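Local coordinates for protein diphthine synthase (Entamoeba histolytica, PDB 3I4T) that probably catalyses the S-adenosylmethionine-dependent methylation of a modified histidine in elongation factor 2, a step on the way to diphthamide, at residues T210-I215 with Y260-P265; T234-M239 with K255-Y260. One frame throughout, in Å; residues are numbered along the deposited sequence.

Overall arrangement
Both contacts lie on the mixed-sheet half of the chain, their centres about 9 Å apart, and they share Tyr260. Contact 1 joins the first turn of helix 211-225 to the loop leading into strand 267-271; it is partly buried and combines a straight amide bond with an isoleucine on a phenylalanine face. Contact 2 sets the short helix 254-257 on strand 235-240; it is fully buried and made by van der Waals packing alone, a leucine methyl on strand backbone and a valine. They meet at several points: the Asn212 amide reaches back to Leu258 O, Ile211 CD1 packs against the backbone of Met239, and Ile215 CD1 touches Leu257 CB.

Contact 1: residues T210-I215 with Y260-P265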
ATOM      1  N   THR A 210      -7.080 -21.085  -1.848  1.00 39.15           N
ATOM      2  CA  THR A 210      -7.549 -20.813  -0.495  1.00 38.46           C
ATOM      3  C   THR A 210      -6.410 -20.809   0.510  1.00 38.03           C
ATOM      4  O   THR A 210      -5.352 -21.400   0.294  1.00 38.04           O
ATOM      5  CB  THR A 210      -8.557 -21.892  -0.031  1.00 38.72           C
ATOM      6  OG1 THR A 210      -7.895 -23.168   0.029  1.00 39.72           O
ATOM      7  CG2 THR A 210      -9.748 -21.975  -0.980  1.00 37.17           C
ATOM      8  N   ILE A 211      -6.650 -20.141   1.630  1.00 37.74           N
ATOM      9  CA  ILE A 211      -5.808 -20.242   2.811  1.00 37.02           C
ATOM     10  C   ILE A 211      -5.534 -21.703   3.190  1.00 37.20           C
ATOM     11  O   ILE A 211      -4.403 -22.042   3.566  1.00 37.30           O
ATOM     12  CB  ILE A 211      -6.477 -19.484   3.974  1.00 37.07           C
ATOM     13  CG1 ILE A 211      -6.261 -17.978   3.795  1.00 37.26           C
ATOM     14  CG2 ILE A 211      -5.974 -19.967   5.339  1.00 36.29           C
ATOM     15  CD1 ILE A 211      -7.296 -17.107   4.494  1.00 38.22           C
ATOM     16  N   ASN A 212      -6.572 -22.546   3.090  1.00 37.16           N
ATOM     17  CA  ASN A 212      -6.496 -23.976   3.404  1.00 37.07           C
ATOM     18  C   ASN A 212      -5.444 -24.690   2.551  1.00 37.33           C
ATOM     19  O   ASN A 212      -4.561 -25.375   3.084  1.00 37.49           O
ATOM     20  CB  ASN A 212      -7.868 -24.658   3.223  1.00 36.87           C
ATOM     21  CG  ASN A 212      -9.001 -23.923   3.942  1.00 37.62           C
ATOM     22  OD1 ASN A 212      -9.729 -23.141   3.328  1.00 39.81           O
ATOM     23  ND2 ASN A 212      -9.153 -24.173   5.240  1.00 36.04           N
ATOM     24  N   GLN A 213      -5.547 -24.517   1.231  1.00 37.37           N
ATOM     25  CA  GLN A 213      -4.598 -25.089   0.273  1.00 37.55           C
ATOM     26  C   GLN A 213      -3.216 -24.466   0.414  1.00 37.69           C
ATOM     27  O   GLN A 213      -2.210 -25.116   0.135  1.00 38.04           O
ATOM     28  CB  GLN A 213      -5.073 -24.877  -1.162  1.00 37.41           C
ATOM     29  CG  GLN A 213      -6.347 -25.581  -1.518  1.00 38.04           C
ATOM     30  CD  GLN A 213      -6.965 -25.041  -2.799  1.00 39.37           C
ATOM     31  OE1 GLN A 213      -7.185 -23.835  -2.948  1.00 39.63           O
ATOM     32  NE2 GLN A 213      -7.258 -25.938  -3.729  1.00 39.21           N
ATOM     33  N   CYS A 214      -3.176 -23.201   0.823  1.00 37.60           N
ATOM     34  CA  CYS A 214      -1.918 -22.506   1.072  1.00 37.51           C
ATOM     35  C   CYS A 214      -1.181 -23.115   2.262  1.00 37.02           C
ATOM     36  O   CYS A 214      -0.006 -23.446   2.160  1.00 36.84           O
ATOM     37  CB  CYS A 214      -2.157 -21.012   1.324  1.00 37.63           C
ATOM     38  SG  CYS A 214      -0.650 -20.142   1.875  1.00 39.38           S
ATOM     39  N   ILE A 215      -1.878 -23.242   3.390  1.00 36.68           N
ATOM     40  CA  ILE A 215      -1.289 -23.811   4.604  1.00 36.24           C
ATOM     41  C   ILE A 215      -0.879 -25.257   4.357  1.00 36.89           C
ATOM     42  O   ILE A 215       0.182 -25.678   4.783  1.00 37.22           O
ATOM     43  CB  ILE A 215      -2.252 -23.697   5.822  1.00 35.90           C
ATOM     44  CG1 ILE A 215      -2.432 -22.234   6.244  1.00 33.44           C
ATOM     45  CG2 ILE A 215      -1.762 -24.532   6.996  1.00 35.19           C
ATOM     46  CD1 ILE A 215      -3.490 -22.029   7.296  1.00 31.16           C
ATOM     47  N   TYR A 260     -10.249 -24.464   8.714  1.00 42.22           N
ATOM     48  CA  TYR A 260     -11.210 -23.401   8.900  1.00 41.96           C
ATOM     49  C   TYR A 260     -11.831 -22.986   7.552  1.00 41.49           C
ATOM     50  O   TYR A 260     -11.133 -22.881   6.546  1.00 41.24           O
ATOM     51  CB  TYR A 260     -10.531 -22.218   9.595  1.00 42.05           C
ATOM     52  CG  TYR A 260     -11.497 -21.183  10.086  1.00 42.47           C
ATOM     53  CD1 TYR A 260     -11.932 -21.182  11.404  1.00 43.68           C
ATOM     54  CD2 TYR A 260     -11.979 -20.200   9.230  1.00 42.85           C
ATOM     55  CE1 TYR A 260     -12.834 -20.226  11.855  1.00 45.88           C
ATOM     56  CE2 TYR A 260     -12.869 -19.250   9.661  1.00 45.22           C
ATOM     57  CZ  TYR A 260     -13.298 -19.261  10.973  1.00 46.45           C
ATOM     58  OH  TYR A 260     -14.188 -18.296  11.390  1.00 48.35           O
ATOM     59  N   ASP A 261     -13.144 -22.769   7.546  1.00 41.20           N
ATOM     60  CA  ASP A 261     -13.860 -22.319   6.357  1.00 41.27           C
ATOM     61  C   ASP A 261     -13.850 -20.794   6.281  1.00 40.75           C
ATOM     62  O   ASP A 261     -14.489 -20.129   7.092  1.00 41.03           O
ATOM     63  CB  ASP A 261     -15.304 -22.851   6.386  1.00 41.87           C
ATOM     64  CG  ASP A 261     -16.144 -22.413   5.169  1.00 43.06           C
ATOM     65  OD1 ASP A 261     -15.622 -21.786   4.213  1.00 44.09           O
ATOM     66  OD2 ASP A 261     -17.358 -22.710   5.175  1.00 44.38           O
ATOM     67  N   PHE A 262     -13.136 -20.254   5.297  1.00 40.00           N
ATOM     68  CA  PHE A 262     -12.956 -18.811   5.148  1.00 39.22           C
ATOM     69  C   PHE A 262     -13.927 -18.168   4.152  1.00 39.71           C
ATOM     70  O   PHE A 262     -13.958 -16.931   4.011  1.00 40.26           O
ATOM     71  CB  PHE A 262     -11.506 -18.490   4.748  1.00 38.91           C
ATOM     72  CG  PHE A 262     -10.529 -18.571   5.891  1.00 37.33           C
ATOM     73  CD1 PHE A 262     -10.246 -17.444   6.660  1.00 36.53           C
ATOM     74  CD2 PHE A 262      -9.909 -19.776   6.208  1.00 36.01           C
ATOM     75  CE1 PHE A 262      -9.358 -17.513   7.722  1.00 36.96           C
ATOM     76  CE2 PHE A 262      -9.008 -19.865   7.262  1.00 35.90           C
ATOM     77  CZ  PHE A 262      -8.732 -18.737   8.028  1.00 36.94           C
ATOM     78  N   GLY A 263     -14.715 -18.989   3.460  1.00 39.20           N
ATOM     79  CA  GLY A 263     -15.681 -18.465   2.490  1.00 38.74           C
ATOM     80  C   GLY A 263     -15.096 -18.166   1.118  1.00 38.33           C
ATOM     81  O   GLY A 263     -14.116 -18.783   0.709  1.00 38.41           O
ATOM     82  N   ALA A 264     -15.709 -17.217   0.414  1.00 37.87           N
ATOM     83  CA  ALA A 264     -15.323 -16.859  -0.945  1.00 37.67           C
ATOM     84  C   ALA A 264     -13.987 -16.080  -1.013  1.00 37.94           C
ATOM     85  O   ALA A 264     -13.637 -15.368  -0.070  1.00 37.86           O
ATOM     86  CB  ALA A 264     -16.432 -16.056  -1.583  1.00 37.50           C
ATOM     87  N   PRO A 265     -13.251 -16.196  -2.138  1.00 37.98           N
ATOM     88  CA  PRO A 265     -12.010 -15.433  -2.319  1.00 38.13           C
ATOM     89  C   PRO A 265     -12.315 -13.928  -2.320  1.00 38.34           C
ATOM     90  O   PRO A 265     -13.491 -13.562  -2.402  1.00 38.65           O
ATOM     91  CB  PRO A 265     -11.532 -15.874  -3.708  1.00 38.31           C
ATOM     92  CG  PRO A 265     -12.788 -16.284  -4.433  1.00 38.36           C
ATOM     93  CD  PRO A 265     -13.599 -16.966  -3.352  1.00 38.14           C
TER
HETATM   94  O   HOH W   1     -11.896 -21.902   2.813  1.00 40.30           O
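The capped N-terminal turn of helix 211-225 is fastened to the loop 260-265 by Ile211 and Asn212, which meet Phe262 and the backbone of Tyr260. The main polar link is Asn212 ND2 to Tyr260 O, 2.7 Å long and nearly straight (176° at the hydrogen). The acceptor lies in the amide plane of Asn212, whereas the donor is tilted 26° from the carbonyl plane of Tyr260. The same ND2 also donates to Leu258 O, so the one amide nitrogen serves two backbone carbonyls and its rotation is fixed. A water, modelled rather close to OD1 of Asn212, appears to bridge to Phe262 N, from which it accepts at 3.2 Å, perhaps adding a second, indirect link to the loop.

The helix start is a capping box: Gln213 N donates to Thr210 OG1 at the N-cap (3.0 Å), and Thr210 N donates back to Gln213 OE1 at the same length. The Ile211 and Phe262 side chains cross at about a right angle. Ile211 CD1 sits over the centre of one face of the Phe262 ring, 3.7 Å from the centroid, a CH-pi contact, while CG2 comes to 3.6 Å from Phe262 CE2. CG1 beside the backbone N (chi1 -78°) and an extended chi2 carry CD1 onto that face. The opposite face is covered by Tyr260, whose CD2 stands over the centre, so the phenyl ring is sandwiched between an aliphatic tip and a tilted aromatic ring. In the loop, Asp261 OD1 accepts from Gly263 N, an Asx turn that shapes the chain just beyond the ring. Arg241 NH1 donates to both Phe262 O and Ala264 O, tying the loop to the residue that directly follows strand 235-240.

Contact 2: residues T234-M239 with K255-Y260; sequences TMVVGM and KDLLHY
Leu257 carries this contact almost alone: its CD2 methyl comes down on the backbone of strand 235-240, 3.5 Å from Gly238 N and 3.8 Å from Val236 O. The absence of a side chain at Gly238 lets the methyl lie directly against the main chain. Alongside, Val236 CG2 approaches the same CD2 at 4.0 Å, the two side chains running next to each other and pointing opposite ways. The Leu257 chi1 of -94° is well away from a staggered value; the side chain may be turned to fit, though the resolution leaves this uncertain.

Away from this tight point the helix and strand diverge. Lys255 NZ makes a long, weak ion pair with Asp233, and Asp256 OD2 a similar one with Lys253. Past Leu257 a type I turn, with Tyr260 N bonded to Leu257 O at 3.1 Å, leads the chain away from the strand, and exposed His259 stands on it facing solvent. Beneath, strand 235-240 lies between antiparallel strands 248-253 and 267-271, with Val236 touching Leu269; Leu258 touches Ile215 and Glu216, so that the short helix lies beside the start of helix 211-225, both against the same sheet.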
ATOM      1  N   THR A 234       2.546 -22.786  14.535  1.00 37.18           N
ATOM      2  CA  THR A 234       2.874 -21.372  14.302  1.00 36.23           C
ATOM      3  C   THR A 234       1.582 -20.570  14.151  1.00 35.76           C
ATOM      4  O   THR A 234       0.718 -20.954  13.371  1.00 35.91           O
ATOM      5  CB  THR A 234       3.786 -21.189  13.046  1.00 36.06           C
ATOM      6  OG1 THR A 234       5.047 -21.840  13.263  1.00 34.97           O
ATOM      7  CG2 THR A 234       4.034 -19.710  12.740  1.00 35.18           C
ATOM      8  N   MET A 235       1.459 -19.481  14.909  1.00 35.35           N
ATOM      9  CA  MET A 235       0.277 -18.611  14.880  1.00 35.05           C
ATOM     10  C   MET A 235       0.342 -17.689  13.673  1.00 34.85           C
ATOM     11  O   MET A 235       1.286 -16.905  13.522  1.00 35.34           O
ATOM     12  CB  MET A 235       0.164 -17.770  16.165  1.00 35.23           C
ATOM     13  CG  MET A 235      -0.028 -18.559  17.467  1.00 35.93           C
ATOM     14  SD  MET A 235      -1.682 -19.286  17.663  1.00 39.92           S
ATOM     15  CE  MET A 235      -2.630 -17.865  18.206  1.00 37.73           C
ATOM     16  N   VAL A 236      -0.665 -17.782  12.816  1.00 34.24           N
ATOM     17  CA  VAL A 236      -0.699 -17.019  11.582  1.00 33.77           C
ATOM     18  C   VAL A 236      -2.061 -16.386  11.436  1.00 34.15           C
ATOM     19  O   VAL A 236      -2.972 -16.651  12.223  1.00 34.67           O
ATOM     20  CB  VAL A 236      -0.419 -17.898  10.341  1.00 33.75           C
ATOM     21  CG1 VAL A 236       1.004 -18.473  10.395  1.00 33.32           C
ATOM     22  CG2 VAL A 236      -1.471 -19.014  10.202  1.00 33.11           C
ATOM     23  N   VAL A 237      -2.194 -15.554  10.413  1.00 34.05           N
ATOM     24  CA  VAL A 237      -3.377 -14.747  10.234  1.00 33.83           C
ATOM     25  C   VAL A 237      -3.956 -15.073   8.867  1.00 34.12           C
ATOM     26  O   VAL A 237      -3.343 -14.766   7.839  1.00 34.31           O
ATOM     27  CB  VAL A 237      -3.044 -13.236  10.317  1.00 33.89           C
ATOM     28  CG1 VAL A 237      -4.320 -12.394  10.389  1.00 32.93           C
ATOM     29  CG2 VAL A 237      -2.133 -12.942  11.514  1.00 33.13           C
ATOM     30  N   GLY A 238      -5.122 -15.717   8.866  1.00 33.85           N
ATOM     31  CA  GLY A 238      -5.853 -15.975   7.649  1.00 33.94           C
ATOM     32  C   GLY A 238      -6.738 -14.778   7.407  1.00 34.69           C
ATOM     33  O   GLY A 238      -7.393 -14.285   8.334  1.00 34.69           O
ATOM     34  N   MET A 239      -6.747 -14.288   6.173  1.00 34.91           N
ATOM     35  CA  MET A 239      -7.561 -13.134   5.843  1.00 35.63           C
ATOM     36  C   MET A 239      -8.325 -13.353   4.562  1.00 35.40           C
ATOM     37  O   MET A 239      -7.750 -13.723   3.540  1.00 35.71           O
ATOM     38  CB  MET A 239      -6.696 -11.879   5.738  1.00 36.41           C
ATOM     39  CG  MET A 239      -5.921 -11.582   7.021  1.00 38.26           C
ATOM     40  SD  MET A 239      -5.013 -10.054   6.887  1.00 43.90           S
ATOM     41  CE  MET A 239      -6.281  -8.849   7.262  1.00 41.89           C
ATOM     42  N   LYS A 255      -2.397 -25.562  11.935  1.00 41.18           N
ATOM     43  CA  LYS A 255      -3.228 -26.777  11.940  1.00 41.84           C
ATOM     44  C   LYS A 255      -4.703 -26.476  12.151  1.00 41.94           C
ATOM     45  O   LYS A 255      -5.558 -27.240  11.709  1.00 42.48           O
ATOM     46  CB  LYS A 255      -2.761 -27.789  12.989  1.00 42.12           C
ATOM     47  CG  LYS A 255      -2.831 -27.306  14.437  1.00 43.16           C
ATOM     48  CD  LYS A 255      -2.292 -28.351  15.397  1.00 44.01           C
ATOM     49  CE  LYS A 255      -2.547 -27.951  16.839  1.00 46.17           C
ATOM     50  NZ  LYS A 255      -2.024 -28.963  17.814  1.00 47.18           N
ATOM     51  N   ASP A 256      -4.999 -25.367  12.822  1.00 41.88           N
ATOM     52  CA  ASP A 256      -6.381 -24.978  13.072  1.00 41.57           C
ATOM     53  C   ASP A 256      -6.969 -24.233  11.889  1.00 41.42           C
ATOM     54  O   ASP A 256      -8.145 -24.410  11.552  1.00 41.60           O
ATOM     55  CB  ASP A 256      -6.478 -24.139  14.340  1.00 41.53           C
ATOM     56  CG  ASP A 256      -6.264 -24.956  15.589  1.00 42.73           C
ATOM     57  OD1 ASP A 256      -6.751 -26.105  15.652  1.00 45.64           O
ATOM     58  OD2 ASP A 256      -5.609 -24.461  16.523  1.00 44.32           O
ATOM     59  N   LEU A 257      -6.149 -23.409  11.250  1.00 41.16           N
ATOM     60  CA  LEU A 257      -6.598 -22.627  10.102  1.00 40.87           C
ATOM     61  C   LEU A 257      -6.680 -23.460   8.827  1.00 40.77           C
ATOM     62  O   LEU A 257      -7.512 -23.198   7.965  1.00 40.55           O
ATOM     63  CB  LEU A 257      -5.755 -21.350   9.934  1.00 40.88           C
ATOM     64  CG  LEU A 257      -6.330 -20.084  10.592  1.00 40.63           C
ATOM     65  CD1 LEU A 257      -6.544 -20.231  12.074  1.00 39.93           C
ATOM     66  CD2 LEU A 257      -5.465 -18.877  10.317  1.00 41.33           C
ATOM     67  N   LEU A 258      -5.838 -24.486   8.736  1.00 41.19           N
ATOM     68  CA  LEU A 258      -5.927 -25.508   7.677  1.00 41.60           C
ATOM     69  C   LEU A 258      -7.357 -26.028   7.364  1.00 42.00           C
ATOM     70  O   LEU A 258      -7.666 -26.343   6.211  1.00 41.95           O
ATOM     71  CB  LEU A 258      -5.007 -26.681   8.022  1.00 41.20           C
ATOM     72  CG  LEU A 258      -4.906 -27.920   7.124  1.00 41.31           C
ATOM     73  CD1 LEU A 258      -4.461 -27.588   5.695  1.00 40.05           C
ATOM     74  CD2 LEU A 258      -3.965 -28.952   7.760  1.00 39.34           C
ATOM     75  N   HIS A 259      -8.218 -26.109   8.377  1.00 42.29           N
ATOM     76  CA  HIS A 259      -9.550 -26.698   8.200  1.00 42.65           C
ATOM     77  C   HIS A 259     -10.646 -25.692   8.429  1.00 42.66           C
ATOM     78  O   HIS A 259     -11.837 -26.019   8.362  1.00 43.17           O
ATOM     79  CB  HIS A 259      -9.746 -27.878   9.152  1.00 42.96           C
ATOM     80  CG  HIS A 259      -8.739 -28.964   8.964  1.00 44.08           C
ATOM     81  ND1 HIS A 259      -8.697 -29.748   7.832  1.00 44.84           N
ATOM     82  CD2 HIS A 259      -7.717 -29.378   9.749  1.00 45.18           C
ATOM     83  CE1 HIS A 259      -7.695 -30.604   7.929  1.00 45.70           C
ATOM     84  NE2 HIS A 259      -7.084 -30.400   9.083  1.00 46.60           N
ATOM     85  N   TYR A 260     -10.249 -24.464   8.714  1.00 42.22           N
ATOM     86  CA  TYR A 260     -11.210 -23.401   8.900  1.00 41.96           C
ATOM     87  C   TYR A 260     -11.831 -22.986   7.552  1.00 41.49           C
ATOM     88  O   TYR A 260     -11.133 -22.881   6.546  1.00 41.24           O
ATOM     89  CB  TYR A 260     -10.531 -22.218   9.595  1.00 42.05           C
ATOM     90  CG  TYR A 260     -11.497 -21.183  10.086  1.00 42.47           C
ATOM     91  CD1 TYR A 260     -11.932 -21.182  11.404  1.00 43.68           C
ATOM     92  CD2 TYR A 260     -11.979 -20.200   9.230  1.00 42.85           C
ATOM     93  CE1 TYR A 260     -12.834 -20.226  11.855  1.00 45.88           C
ATOM     94  CE2 TYR A 260     -12.869 -19.250   9.661  1.00 45.22           C
ATOM     95  CZ  TYR A 260     -13.298 -19.261  10.973  1.00 46.45           C
ATOM     96  OH  TYR A 260     -14.188 -18.296  11.390  1.00 48.35           O
TER